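Local coordinates for protein dihydroxyacetone kinase (Citrobacter freundii, PDB 1UN8) that catalyses the ATP-dependent phosphorylation of dihydroxyacetone to dihydroxyacetone phosphate, as a homodimer that uses divalent magnesium or calcium, at residues P63-F68 and A153-V158; T93-V98 and C104-K109. One frame throughout, in Å; residues are numbered along the deposited sequence.

Both contacts lie in the DhaK part of the chain, their centres about 15 Å apart, and every touching residue in them is buried. Interaction 1 joins a loop to the start of helix 155-167 between the two sheets; interaction 2 packs helix 88-98 on strand 104-109, farther from the chain's centre (about 38 Å against 24 Å). The chemistry follows the setting: interaction 1 mixes an aromatic-aliphatic contact with a histidine committed to polar partners, whereas interaction 2 is aliphatic apart from one cysteine sulfur. They meet at the substrate-binding K109, whose NZ lies 3.0 Å from H65 NE2, a probable hydrogen bond, and I107 CD1 packs 3.6 Å from V158 CG1.

Interaction 1: P63-F68 and A153-V158; sequences PAHVGF and AGTILV
F68 and I156 make the closer of the two side-chain contacts between 63-68 and 153-158. The CG2 methyl of I156 lies 3.7 Å from F68 CE1 and 3.8 Å from F68 CD1, so it straddles one ring bond, approaching the ring obliquely. With chi1 at 62°, I156 sets CG1 between its backbone N and carbonyl carbon, which leaves CG2 to meet the phenyl. The second contact is looser: T155 CG2 comes to 4.2 Å from H65 CE1, at the edge of the imidazole and near its plane, the two side chains crossing at about a right angle.

Further out, the H65 ring is fixed from several sides. A64 CB sits 3.9 Å above the ring plane, over its centre, and a cis peptide bond joins these two residues. NE2 is hydrogen-bonded to K109 NZ and ND1 to H159 NE2, so H65 directly contacts a substrate-binding lysine, consistent with a second-shell place around the substrate. A tight turn carries the loop residues: G67 N bonds P63 O at 2.6 Å, and F68 N bonds H65 O at 2.9 Å. T155 OG1 turns back to I152 O near the start of its helix.

The loop connects strand 52-59 to strand 76-80, while segment 153-158, leading into helix 155-167, is wedged between the domain's two sheets: T155 and V158 pack on strand 132-137, I156 and L157 on strand 254-260, and A153 and L157 on strand 301-309.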
# COMPACT_ATOMS: atom_id res chain seq x y z
N PRO A 63 5.83 -6.38 -4.19
CA PRO A 63 5.87 -7.51 -5.14
C PRO A 63 7.17 -7.89 -5.85
O PRO A 63 7.15 -8.88 -6.61
CB PRO A 63 4.83 -7.10 -6.20
CG PRO A 63 4.86 -5.60 -6.16
CD PRO A 63 5.04 -5.25 -4.71
N ALA A 64 8.27 -7.18 -5.63
CA ALA A 64 9.53 -7.60 -6.26
C ALA A 64 10.01 -8.81 -5.50
O ALA A 64 9.91 -8.82 -4.28
CB ALA A 64 10.56 -6.49 -6.16
N HIS A 65 10.53 -9.83 -6.18
CA HIS A 65 10.64 -9.85 -7.64
C HIS A 65 9.67 -10.85 -8.24
O HIS A 65 9.49 -10.91 -9.46
CB HIS A 65 12.07 -10.21 -8.06
CG HIS A 65 13.09 -9.17 -7.69
ND1 HIS A 65 13.41 -8.12 -8.52
CD2 HIS A 65 13.84 -9.01 -6.57
CE1 HIS A 65 14.33 -7.37 -7.93
NE2 HIS A 65 14.60 -7.89 -6.75
N VAL A 66 9.06 -11.65 -7.37
CA VAL A 66 8.09 -12.65 -7.80
C VAL A 66 6.95 -12.05 -8.64
O VAL A 66 6.43 -12.69 -9.54
CB VAL A 66 7.50 -13.38 -6.58
CG1 VAL A 66 6.36 -14.26 -7.00
CG2 VAL A 66 8.57 -14.17 -5.83
N GLY A 67 6.57 -10.81 -8.33
CA GLY A 67 5.50 -10.11 -9.03
C GLY A 67 5.88 -9.70 -10.44
O GLY A 67 5.04 -9.25 -11.23
N PHE A 68 7.16 -9.86 -10.77
CA PHE A 68 7.59 -9.56 -12.13
C PHE A 68 8.12 -10.78 -12.87
O PHE A 68 8.97 -10.67 -13.76
CB PHE A 68 8.50 -8.34 -12.15
CG PHE A 68 7.92 -7.22 -11.38
CD1 PHE A 68 8.39 -6.92 -10.10
CD2 PHE A 68 6.90 -6.45 -11.92
CE1 PHE A 68 7.87 -5.87 -9.36
CE2 PHE A 68 6.37 -5.42 -11.20
CZ PHE A 68 6.87 -5.12 -9.88
N ALA A 153 14.19 0.67 -6.73
CA ALA A 153 13.05 0.55 -7.64
C ALA A 153 13.33 0.43 -9.14
O ALA A 153 12.74 -0.41 -9.81
CB ALA A 153 12.08 1.69 -7.39
N GLY A 154 14.23 1.27 -9.65
CA GLY A 154 14.54 1.24 -11.07
C GLY A 154 14.89 -0.14 -11.60
O GLY A 154 14.72 -0.42 -12.78
N THR A 155 15.38 -1.00 -10.73
CA THR A 155 15.76 -2.34 -11.14
C THR A 155 14.69 -3.01 -11.99
O THR A 155 15.00 -3.63 -13.00
CB THR A 155 16.03 -3.25 -9.91
OG1 THR A 155 17.12 -2.71 -9.13
CG2 THR A 155 16.38 -4.67 -10.37
N ILE A 156 13.42 -2.88 -11.61
CA ILE A 156 12.38 -3.53 -12.38
C ILE A 156 12.26 -2.96 -13.79
O ILE A 156 11.80 -3.64 -14.70
CB ILE A 156 11.01 -3.48 -11.68
CG1 ILE A 156 10.57 -2.02 -11.51
CG2 ILE A 156 11.06 -4.24 -10.36
CD1 ILE A 156 9.07 -1.82 -11.78
N LEU A 157 12.65 -1.71 -13.98
CA LEU A 157 12.58 -1.15 -15.32
C LEU A 157 13.61 -1.90 -16.15
O LEU A 157 13.47 -2.05 -17.36
CB LEU A 157 12.88 0.34 -15.32
CG LEU A 157 11.85 1.21 -14.59
CD1 LEU A 157 12.25 2.67 -14.79
CD2 LEU A 157 10.45 0.94 -15.11
N VAL A 158 14.66 -2.38 -15.48
CA VAL A 158 15.70 -3.13 -16.15
C VAL A 158 15.14 -4.51 -16.51
O VAL A 158 15.40 -5.03 -17.59
CB VAL A 158 16.96 -3.27 -15.27
CG1 VAL A 158 17.97 -4.19 -15.93
CG2 VAL A 158 17.58 -1.90 -15.05

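Interaction 2: T93-V98 and C104-K109; sequences TAIQAV and CLLIVK
I95, the helix residue that touches both C104 and L106, has a carbonyl oxygen reached by two donors: T99 OG1 hydrogen-bonds to I95 O, and V98 N makes a weak bond to I95 O at 3.4 Å. This pairing comes where helix 88-98 ends and the chain turns toward the strand.

The I95 side chain makes the whole apolar contact. Its CD1 methyl meets L106 CD2 at 3.5 Å, and I95 CG1 lies 4.1 Å from the same L106 CD2, the two side chains crossing at about a right angle. I95 CG1 also comes to 4.0 Å from C104 SG, a contact of hydrocarbon with sulfur. A chi1 of -82° places CG1 beside the backbone N of I95, and chi2 of 46° bends CD1 on to the leucine.

Helix 88-98 is the connection of a beta-alpha-beta crossover: it links strands 76-80 and 104-109, which run parallel with strand 52-59 between them. I54 of that middle strand accordingly touches both I95 and L106. On the same face, helix 112-127 adds A125 against I95 and A122 against L106. The other face of strand 104-109 turns I107 to helix 155-167. Backbone hydrogen bonds tie C104 and L106 to E133, and L105 to A52 and I54. Q96, which takes no part in the contact with the strand, bonds through NE2 to A344 O of the second subunit and through OE1 to Y130 OH.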
# COMPACT_ATOMS: atom_id res chain seq x y z
N THR A 93 20.74 -23.47 -8.16
CA THR A 93 19.57 -24.29 -8.39
C THR A 93 18.62 -23.66 -9.39
O THR A 93 18.05 -24.36 -10.24
CB THR A 93 18.82 -24.54 -7.09
OG1 THR A 93 19.68 -25.24 -6.18
CG2 THR A 93 17.56 -25.35 -7.33
N ALA A 94 18.43 -22.35 -9.30
CA ALA A 94 17.53 -21.67 -10.23
C ALA A 94 18.10 -21.67 -11.65
O ALA A 94 17.38 -21.87 -12.62
CB ALA A 94 17.30 -20.24 -9.77
N ILE A 95 19.40 -21.42 -11.76
CA ILE A 95 20.08 -21.37 -13.06
C ILE A 95 19.89 -22.70 -13.78
O ILE A 95 19.40 -22.75 -14.91
CB ILE A 95 21.61 -21.07 -12.88
CG1 ILE A 95 21.85 -19.57 -12.69
CG2 ILE A 95 22.38 -21.56 -14.11
CD1 ILE A 95 20.91 -18.90 -11.72
N GLN A 96 20.28 -23.79 -13.11
CA GLN A 96 20.17 -25.13 -13.66
C GLN A 96 18.72 -25.52 -13.95
O GLN A 96 18.46 -26.30 -14.87
CB GLN A 96 20.71 -26.15 -12.67
CG GLN A 96 22.16 -25.97 -12.32
CD GLN A 96 22.81 -27.30 -12.00
OE1 GLN A 96 23.06 -28.11 -12.90
NE2 GLN A 96 23.05 -27.56 -10.72
N ALA A 97 17.80 -24.97 -13.18
CA ALA A 97 16.40 -25.31 -13.35
C ALA A 97 15.68 -24.69 -14.53
O ALA A 97 14.73 -25.27 -15.05
CB ALA A 97 15.66 -24.97 -12.08
N VAL A 98 16.13 -23.52 -14.98
CA VAL A 98 15.44 -22.83 -16.06
C VAL A 98 16.31 -22.38 -17.21
O VAL A 98 15.83 -21.72 -18.13
CB VAL A 98 14.70 -21.58 -15.53
CG1 VAL A 98 13.77 -21.97 -14.41
CG2 VAL A 98 15.71 -20.55 -15.03
N CYS A 104 21.55 -17.60 -19.48
CA CYS A 104 20.72 -16.74 -18.64
C CYS A 104 21.45 -15.49 -18.17
O CYS A 104 22.68 -15.48 -18.01
CB CYS A 104 20.25 -17.50 -17.40
SG CYS A 104 21.56 -17.79 -16.22
N LEU A 105 20.66 -14.45 -17.95
CA LEU A 105 21.16 -13.17 -17.47
C LEU A 105 20.71 -12.99 -16.02
O LEU A 105 19.51 -13.02 -15.72
CB LEU A 105 20.60 -12.04 -18.32
CG LEU A 105 20.72 -10.66 -17.68
CD1 LEU A 105 22.19 -10.34 -17.49
CD2 LEU A 105 20.03 -9.60 -18.54
N LEU A 106 21.67 -12.85 -15.11
CA LEU A 106 21.33 -12.62 -13.71
C LEU A 106 21.25 -11.09 -13.54
O LEU A 106 22.19 -10.37 -13.91
CB LEU A 106 22.42 -13.19 -12.79
CG LEU A 106 22.75 -14.69 -12.87
CD1 LEU A 106 23.87 -15.01 -11.88
CD2 LEU A 106 21.51 -15.53 -12.58
N ILE A 107 20.13 -10.59 -13.03
CA ILE A 107 19.98 -9.17 -12.80
C ILE A 107 20.07 -9.00 -11.27
O ILE A 107 19.18 -9.42 -10.52
CB ILE A 107 18.62 -8.65 -13.29
CG1 ILE A 107 18.47 -8.96 -14.79
CG2 ILE A 107 18.51 -7.13 -13.01
CD1 ILE A 107 18.25 -7.76 -15.67
N VAL A 108 21.16 -8.37 -10.81
CA VAL A 108 21.37 -8.20 -9.38
C VAL A 108 21.43 -6.76 -8.87
O VAL A 108 22.16 -5.93 -9.41
CB VAL A 108 22.67 -8.91 -8.95
CG1 VAL A 108 22.91 -8.73 -7.46
CG2 VAL A 108 22.57 -10.38 -9.29
N LYS A 109 20.67 -6.47 -7.81
CA LYS A 109 20.66 -5.13 -7.21
C LYS A 109 22.01 -4.97 -6.51
O LYS A 109 22.55 -5.93 -5.97
CB LYS A 109 19.50 -4.99 -6.22
CG LYS A 109 18.12 -5.06 -6.88
CD LYS A 109 16.97 -4.67 -5.94
CE LYS A 109 16.91 -5.54 -4.69
NZ LYS A 109 16.86 -6.99 -4.98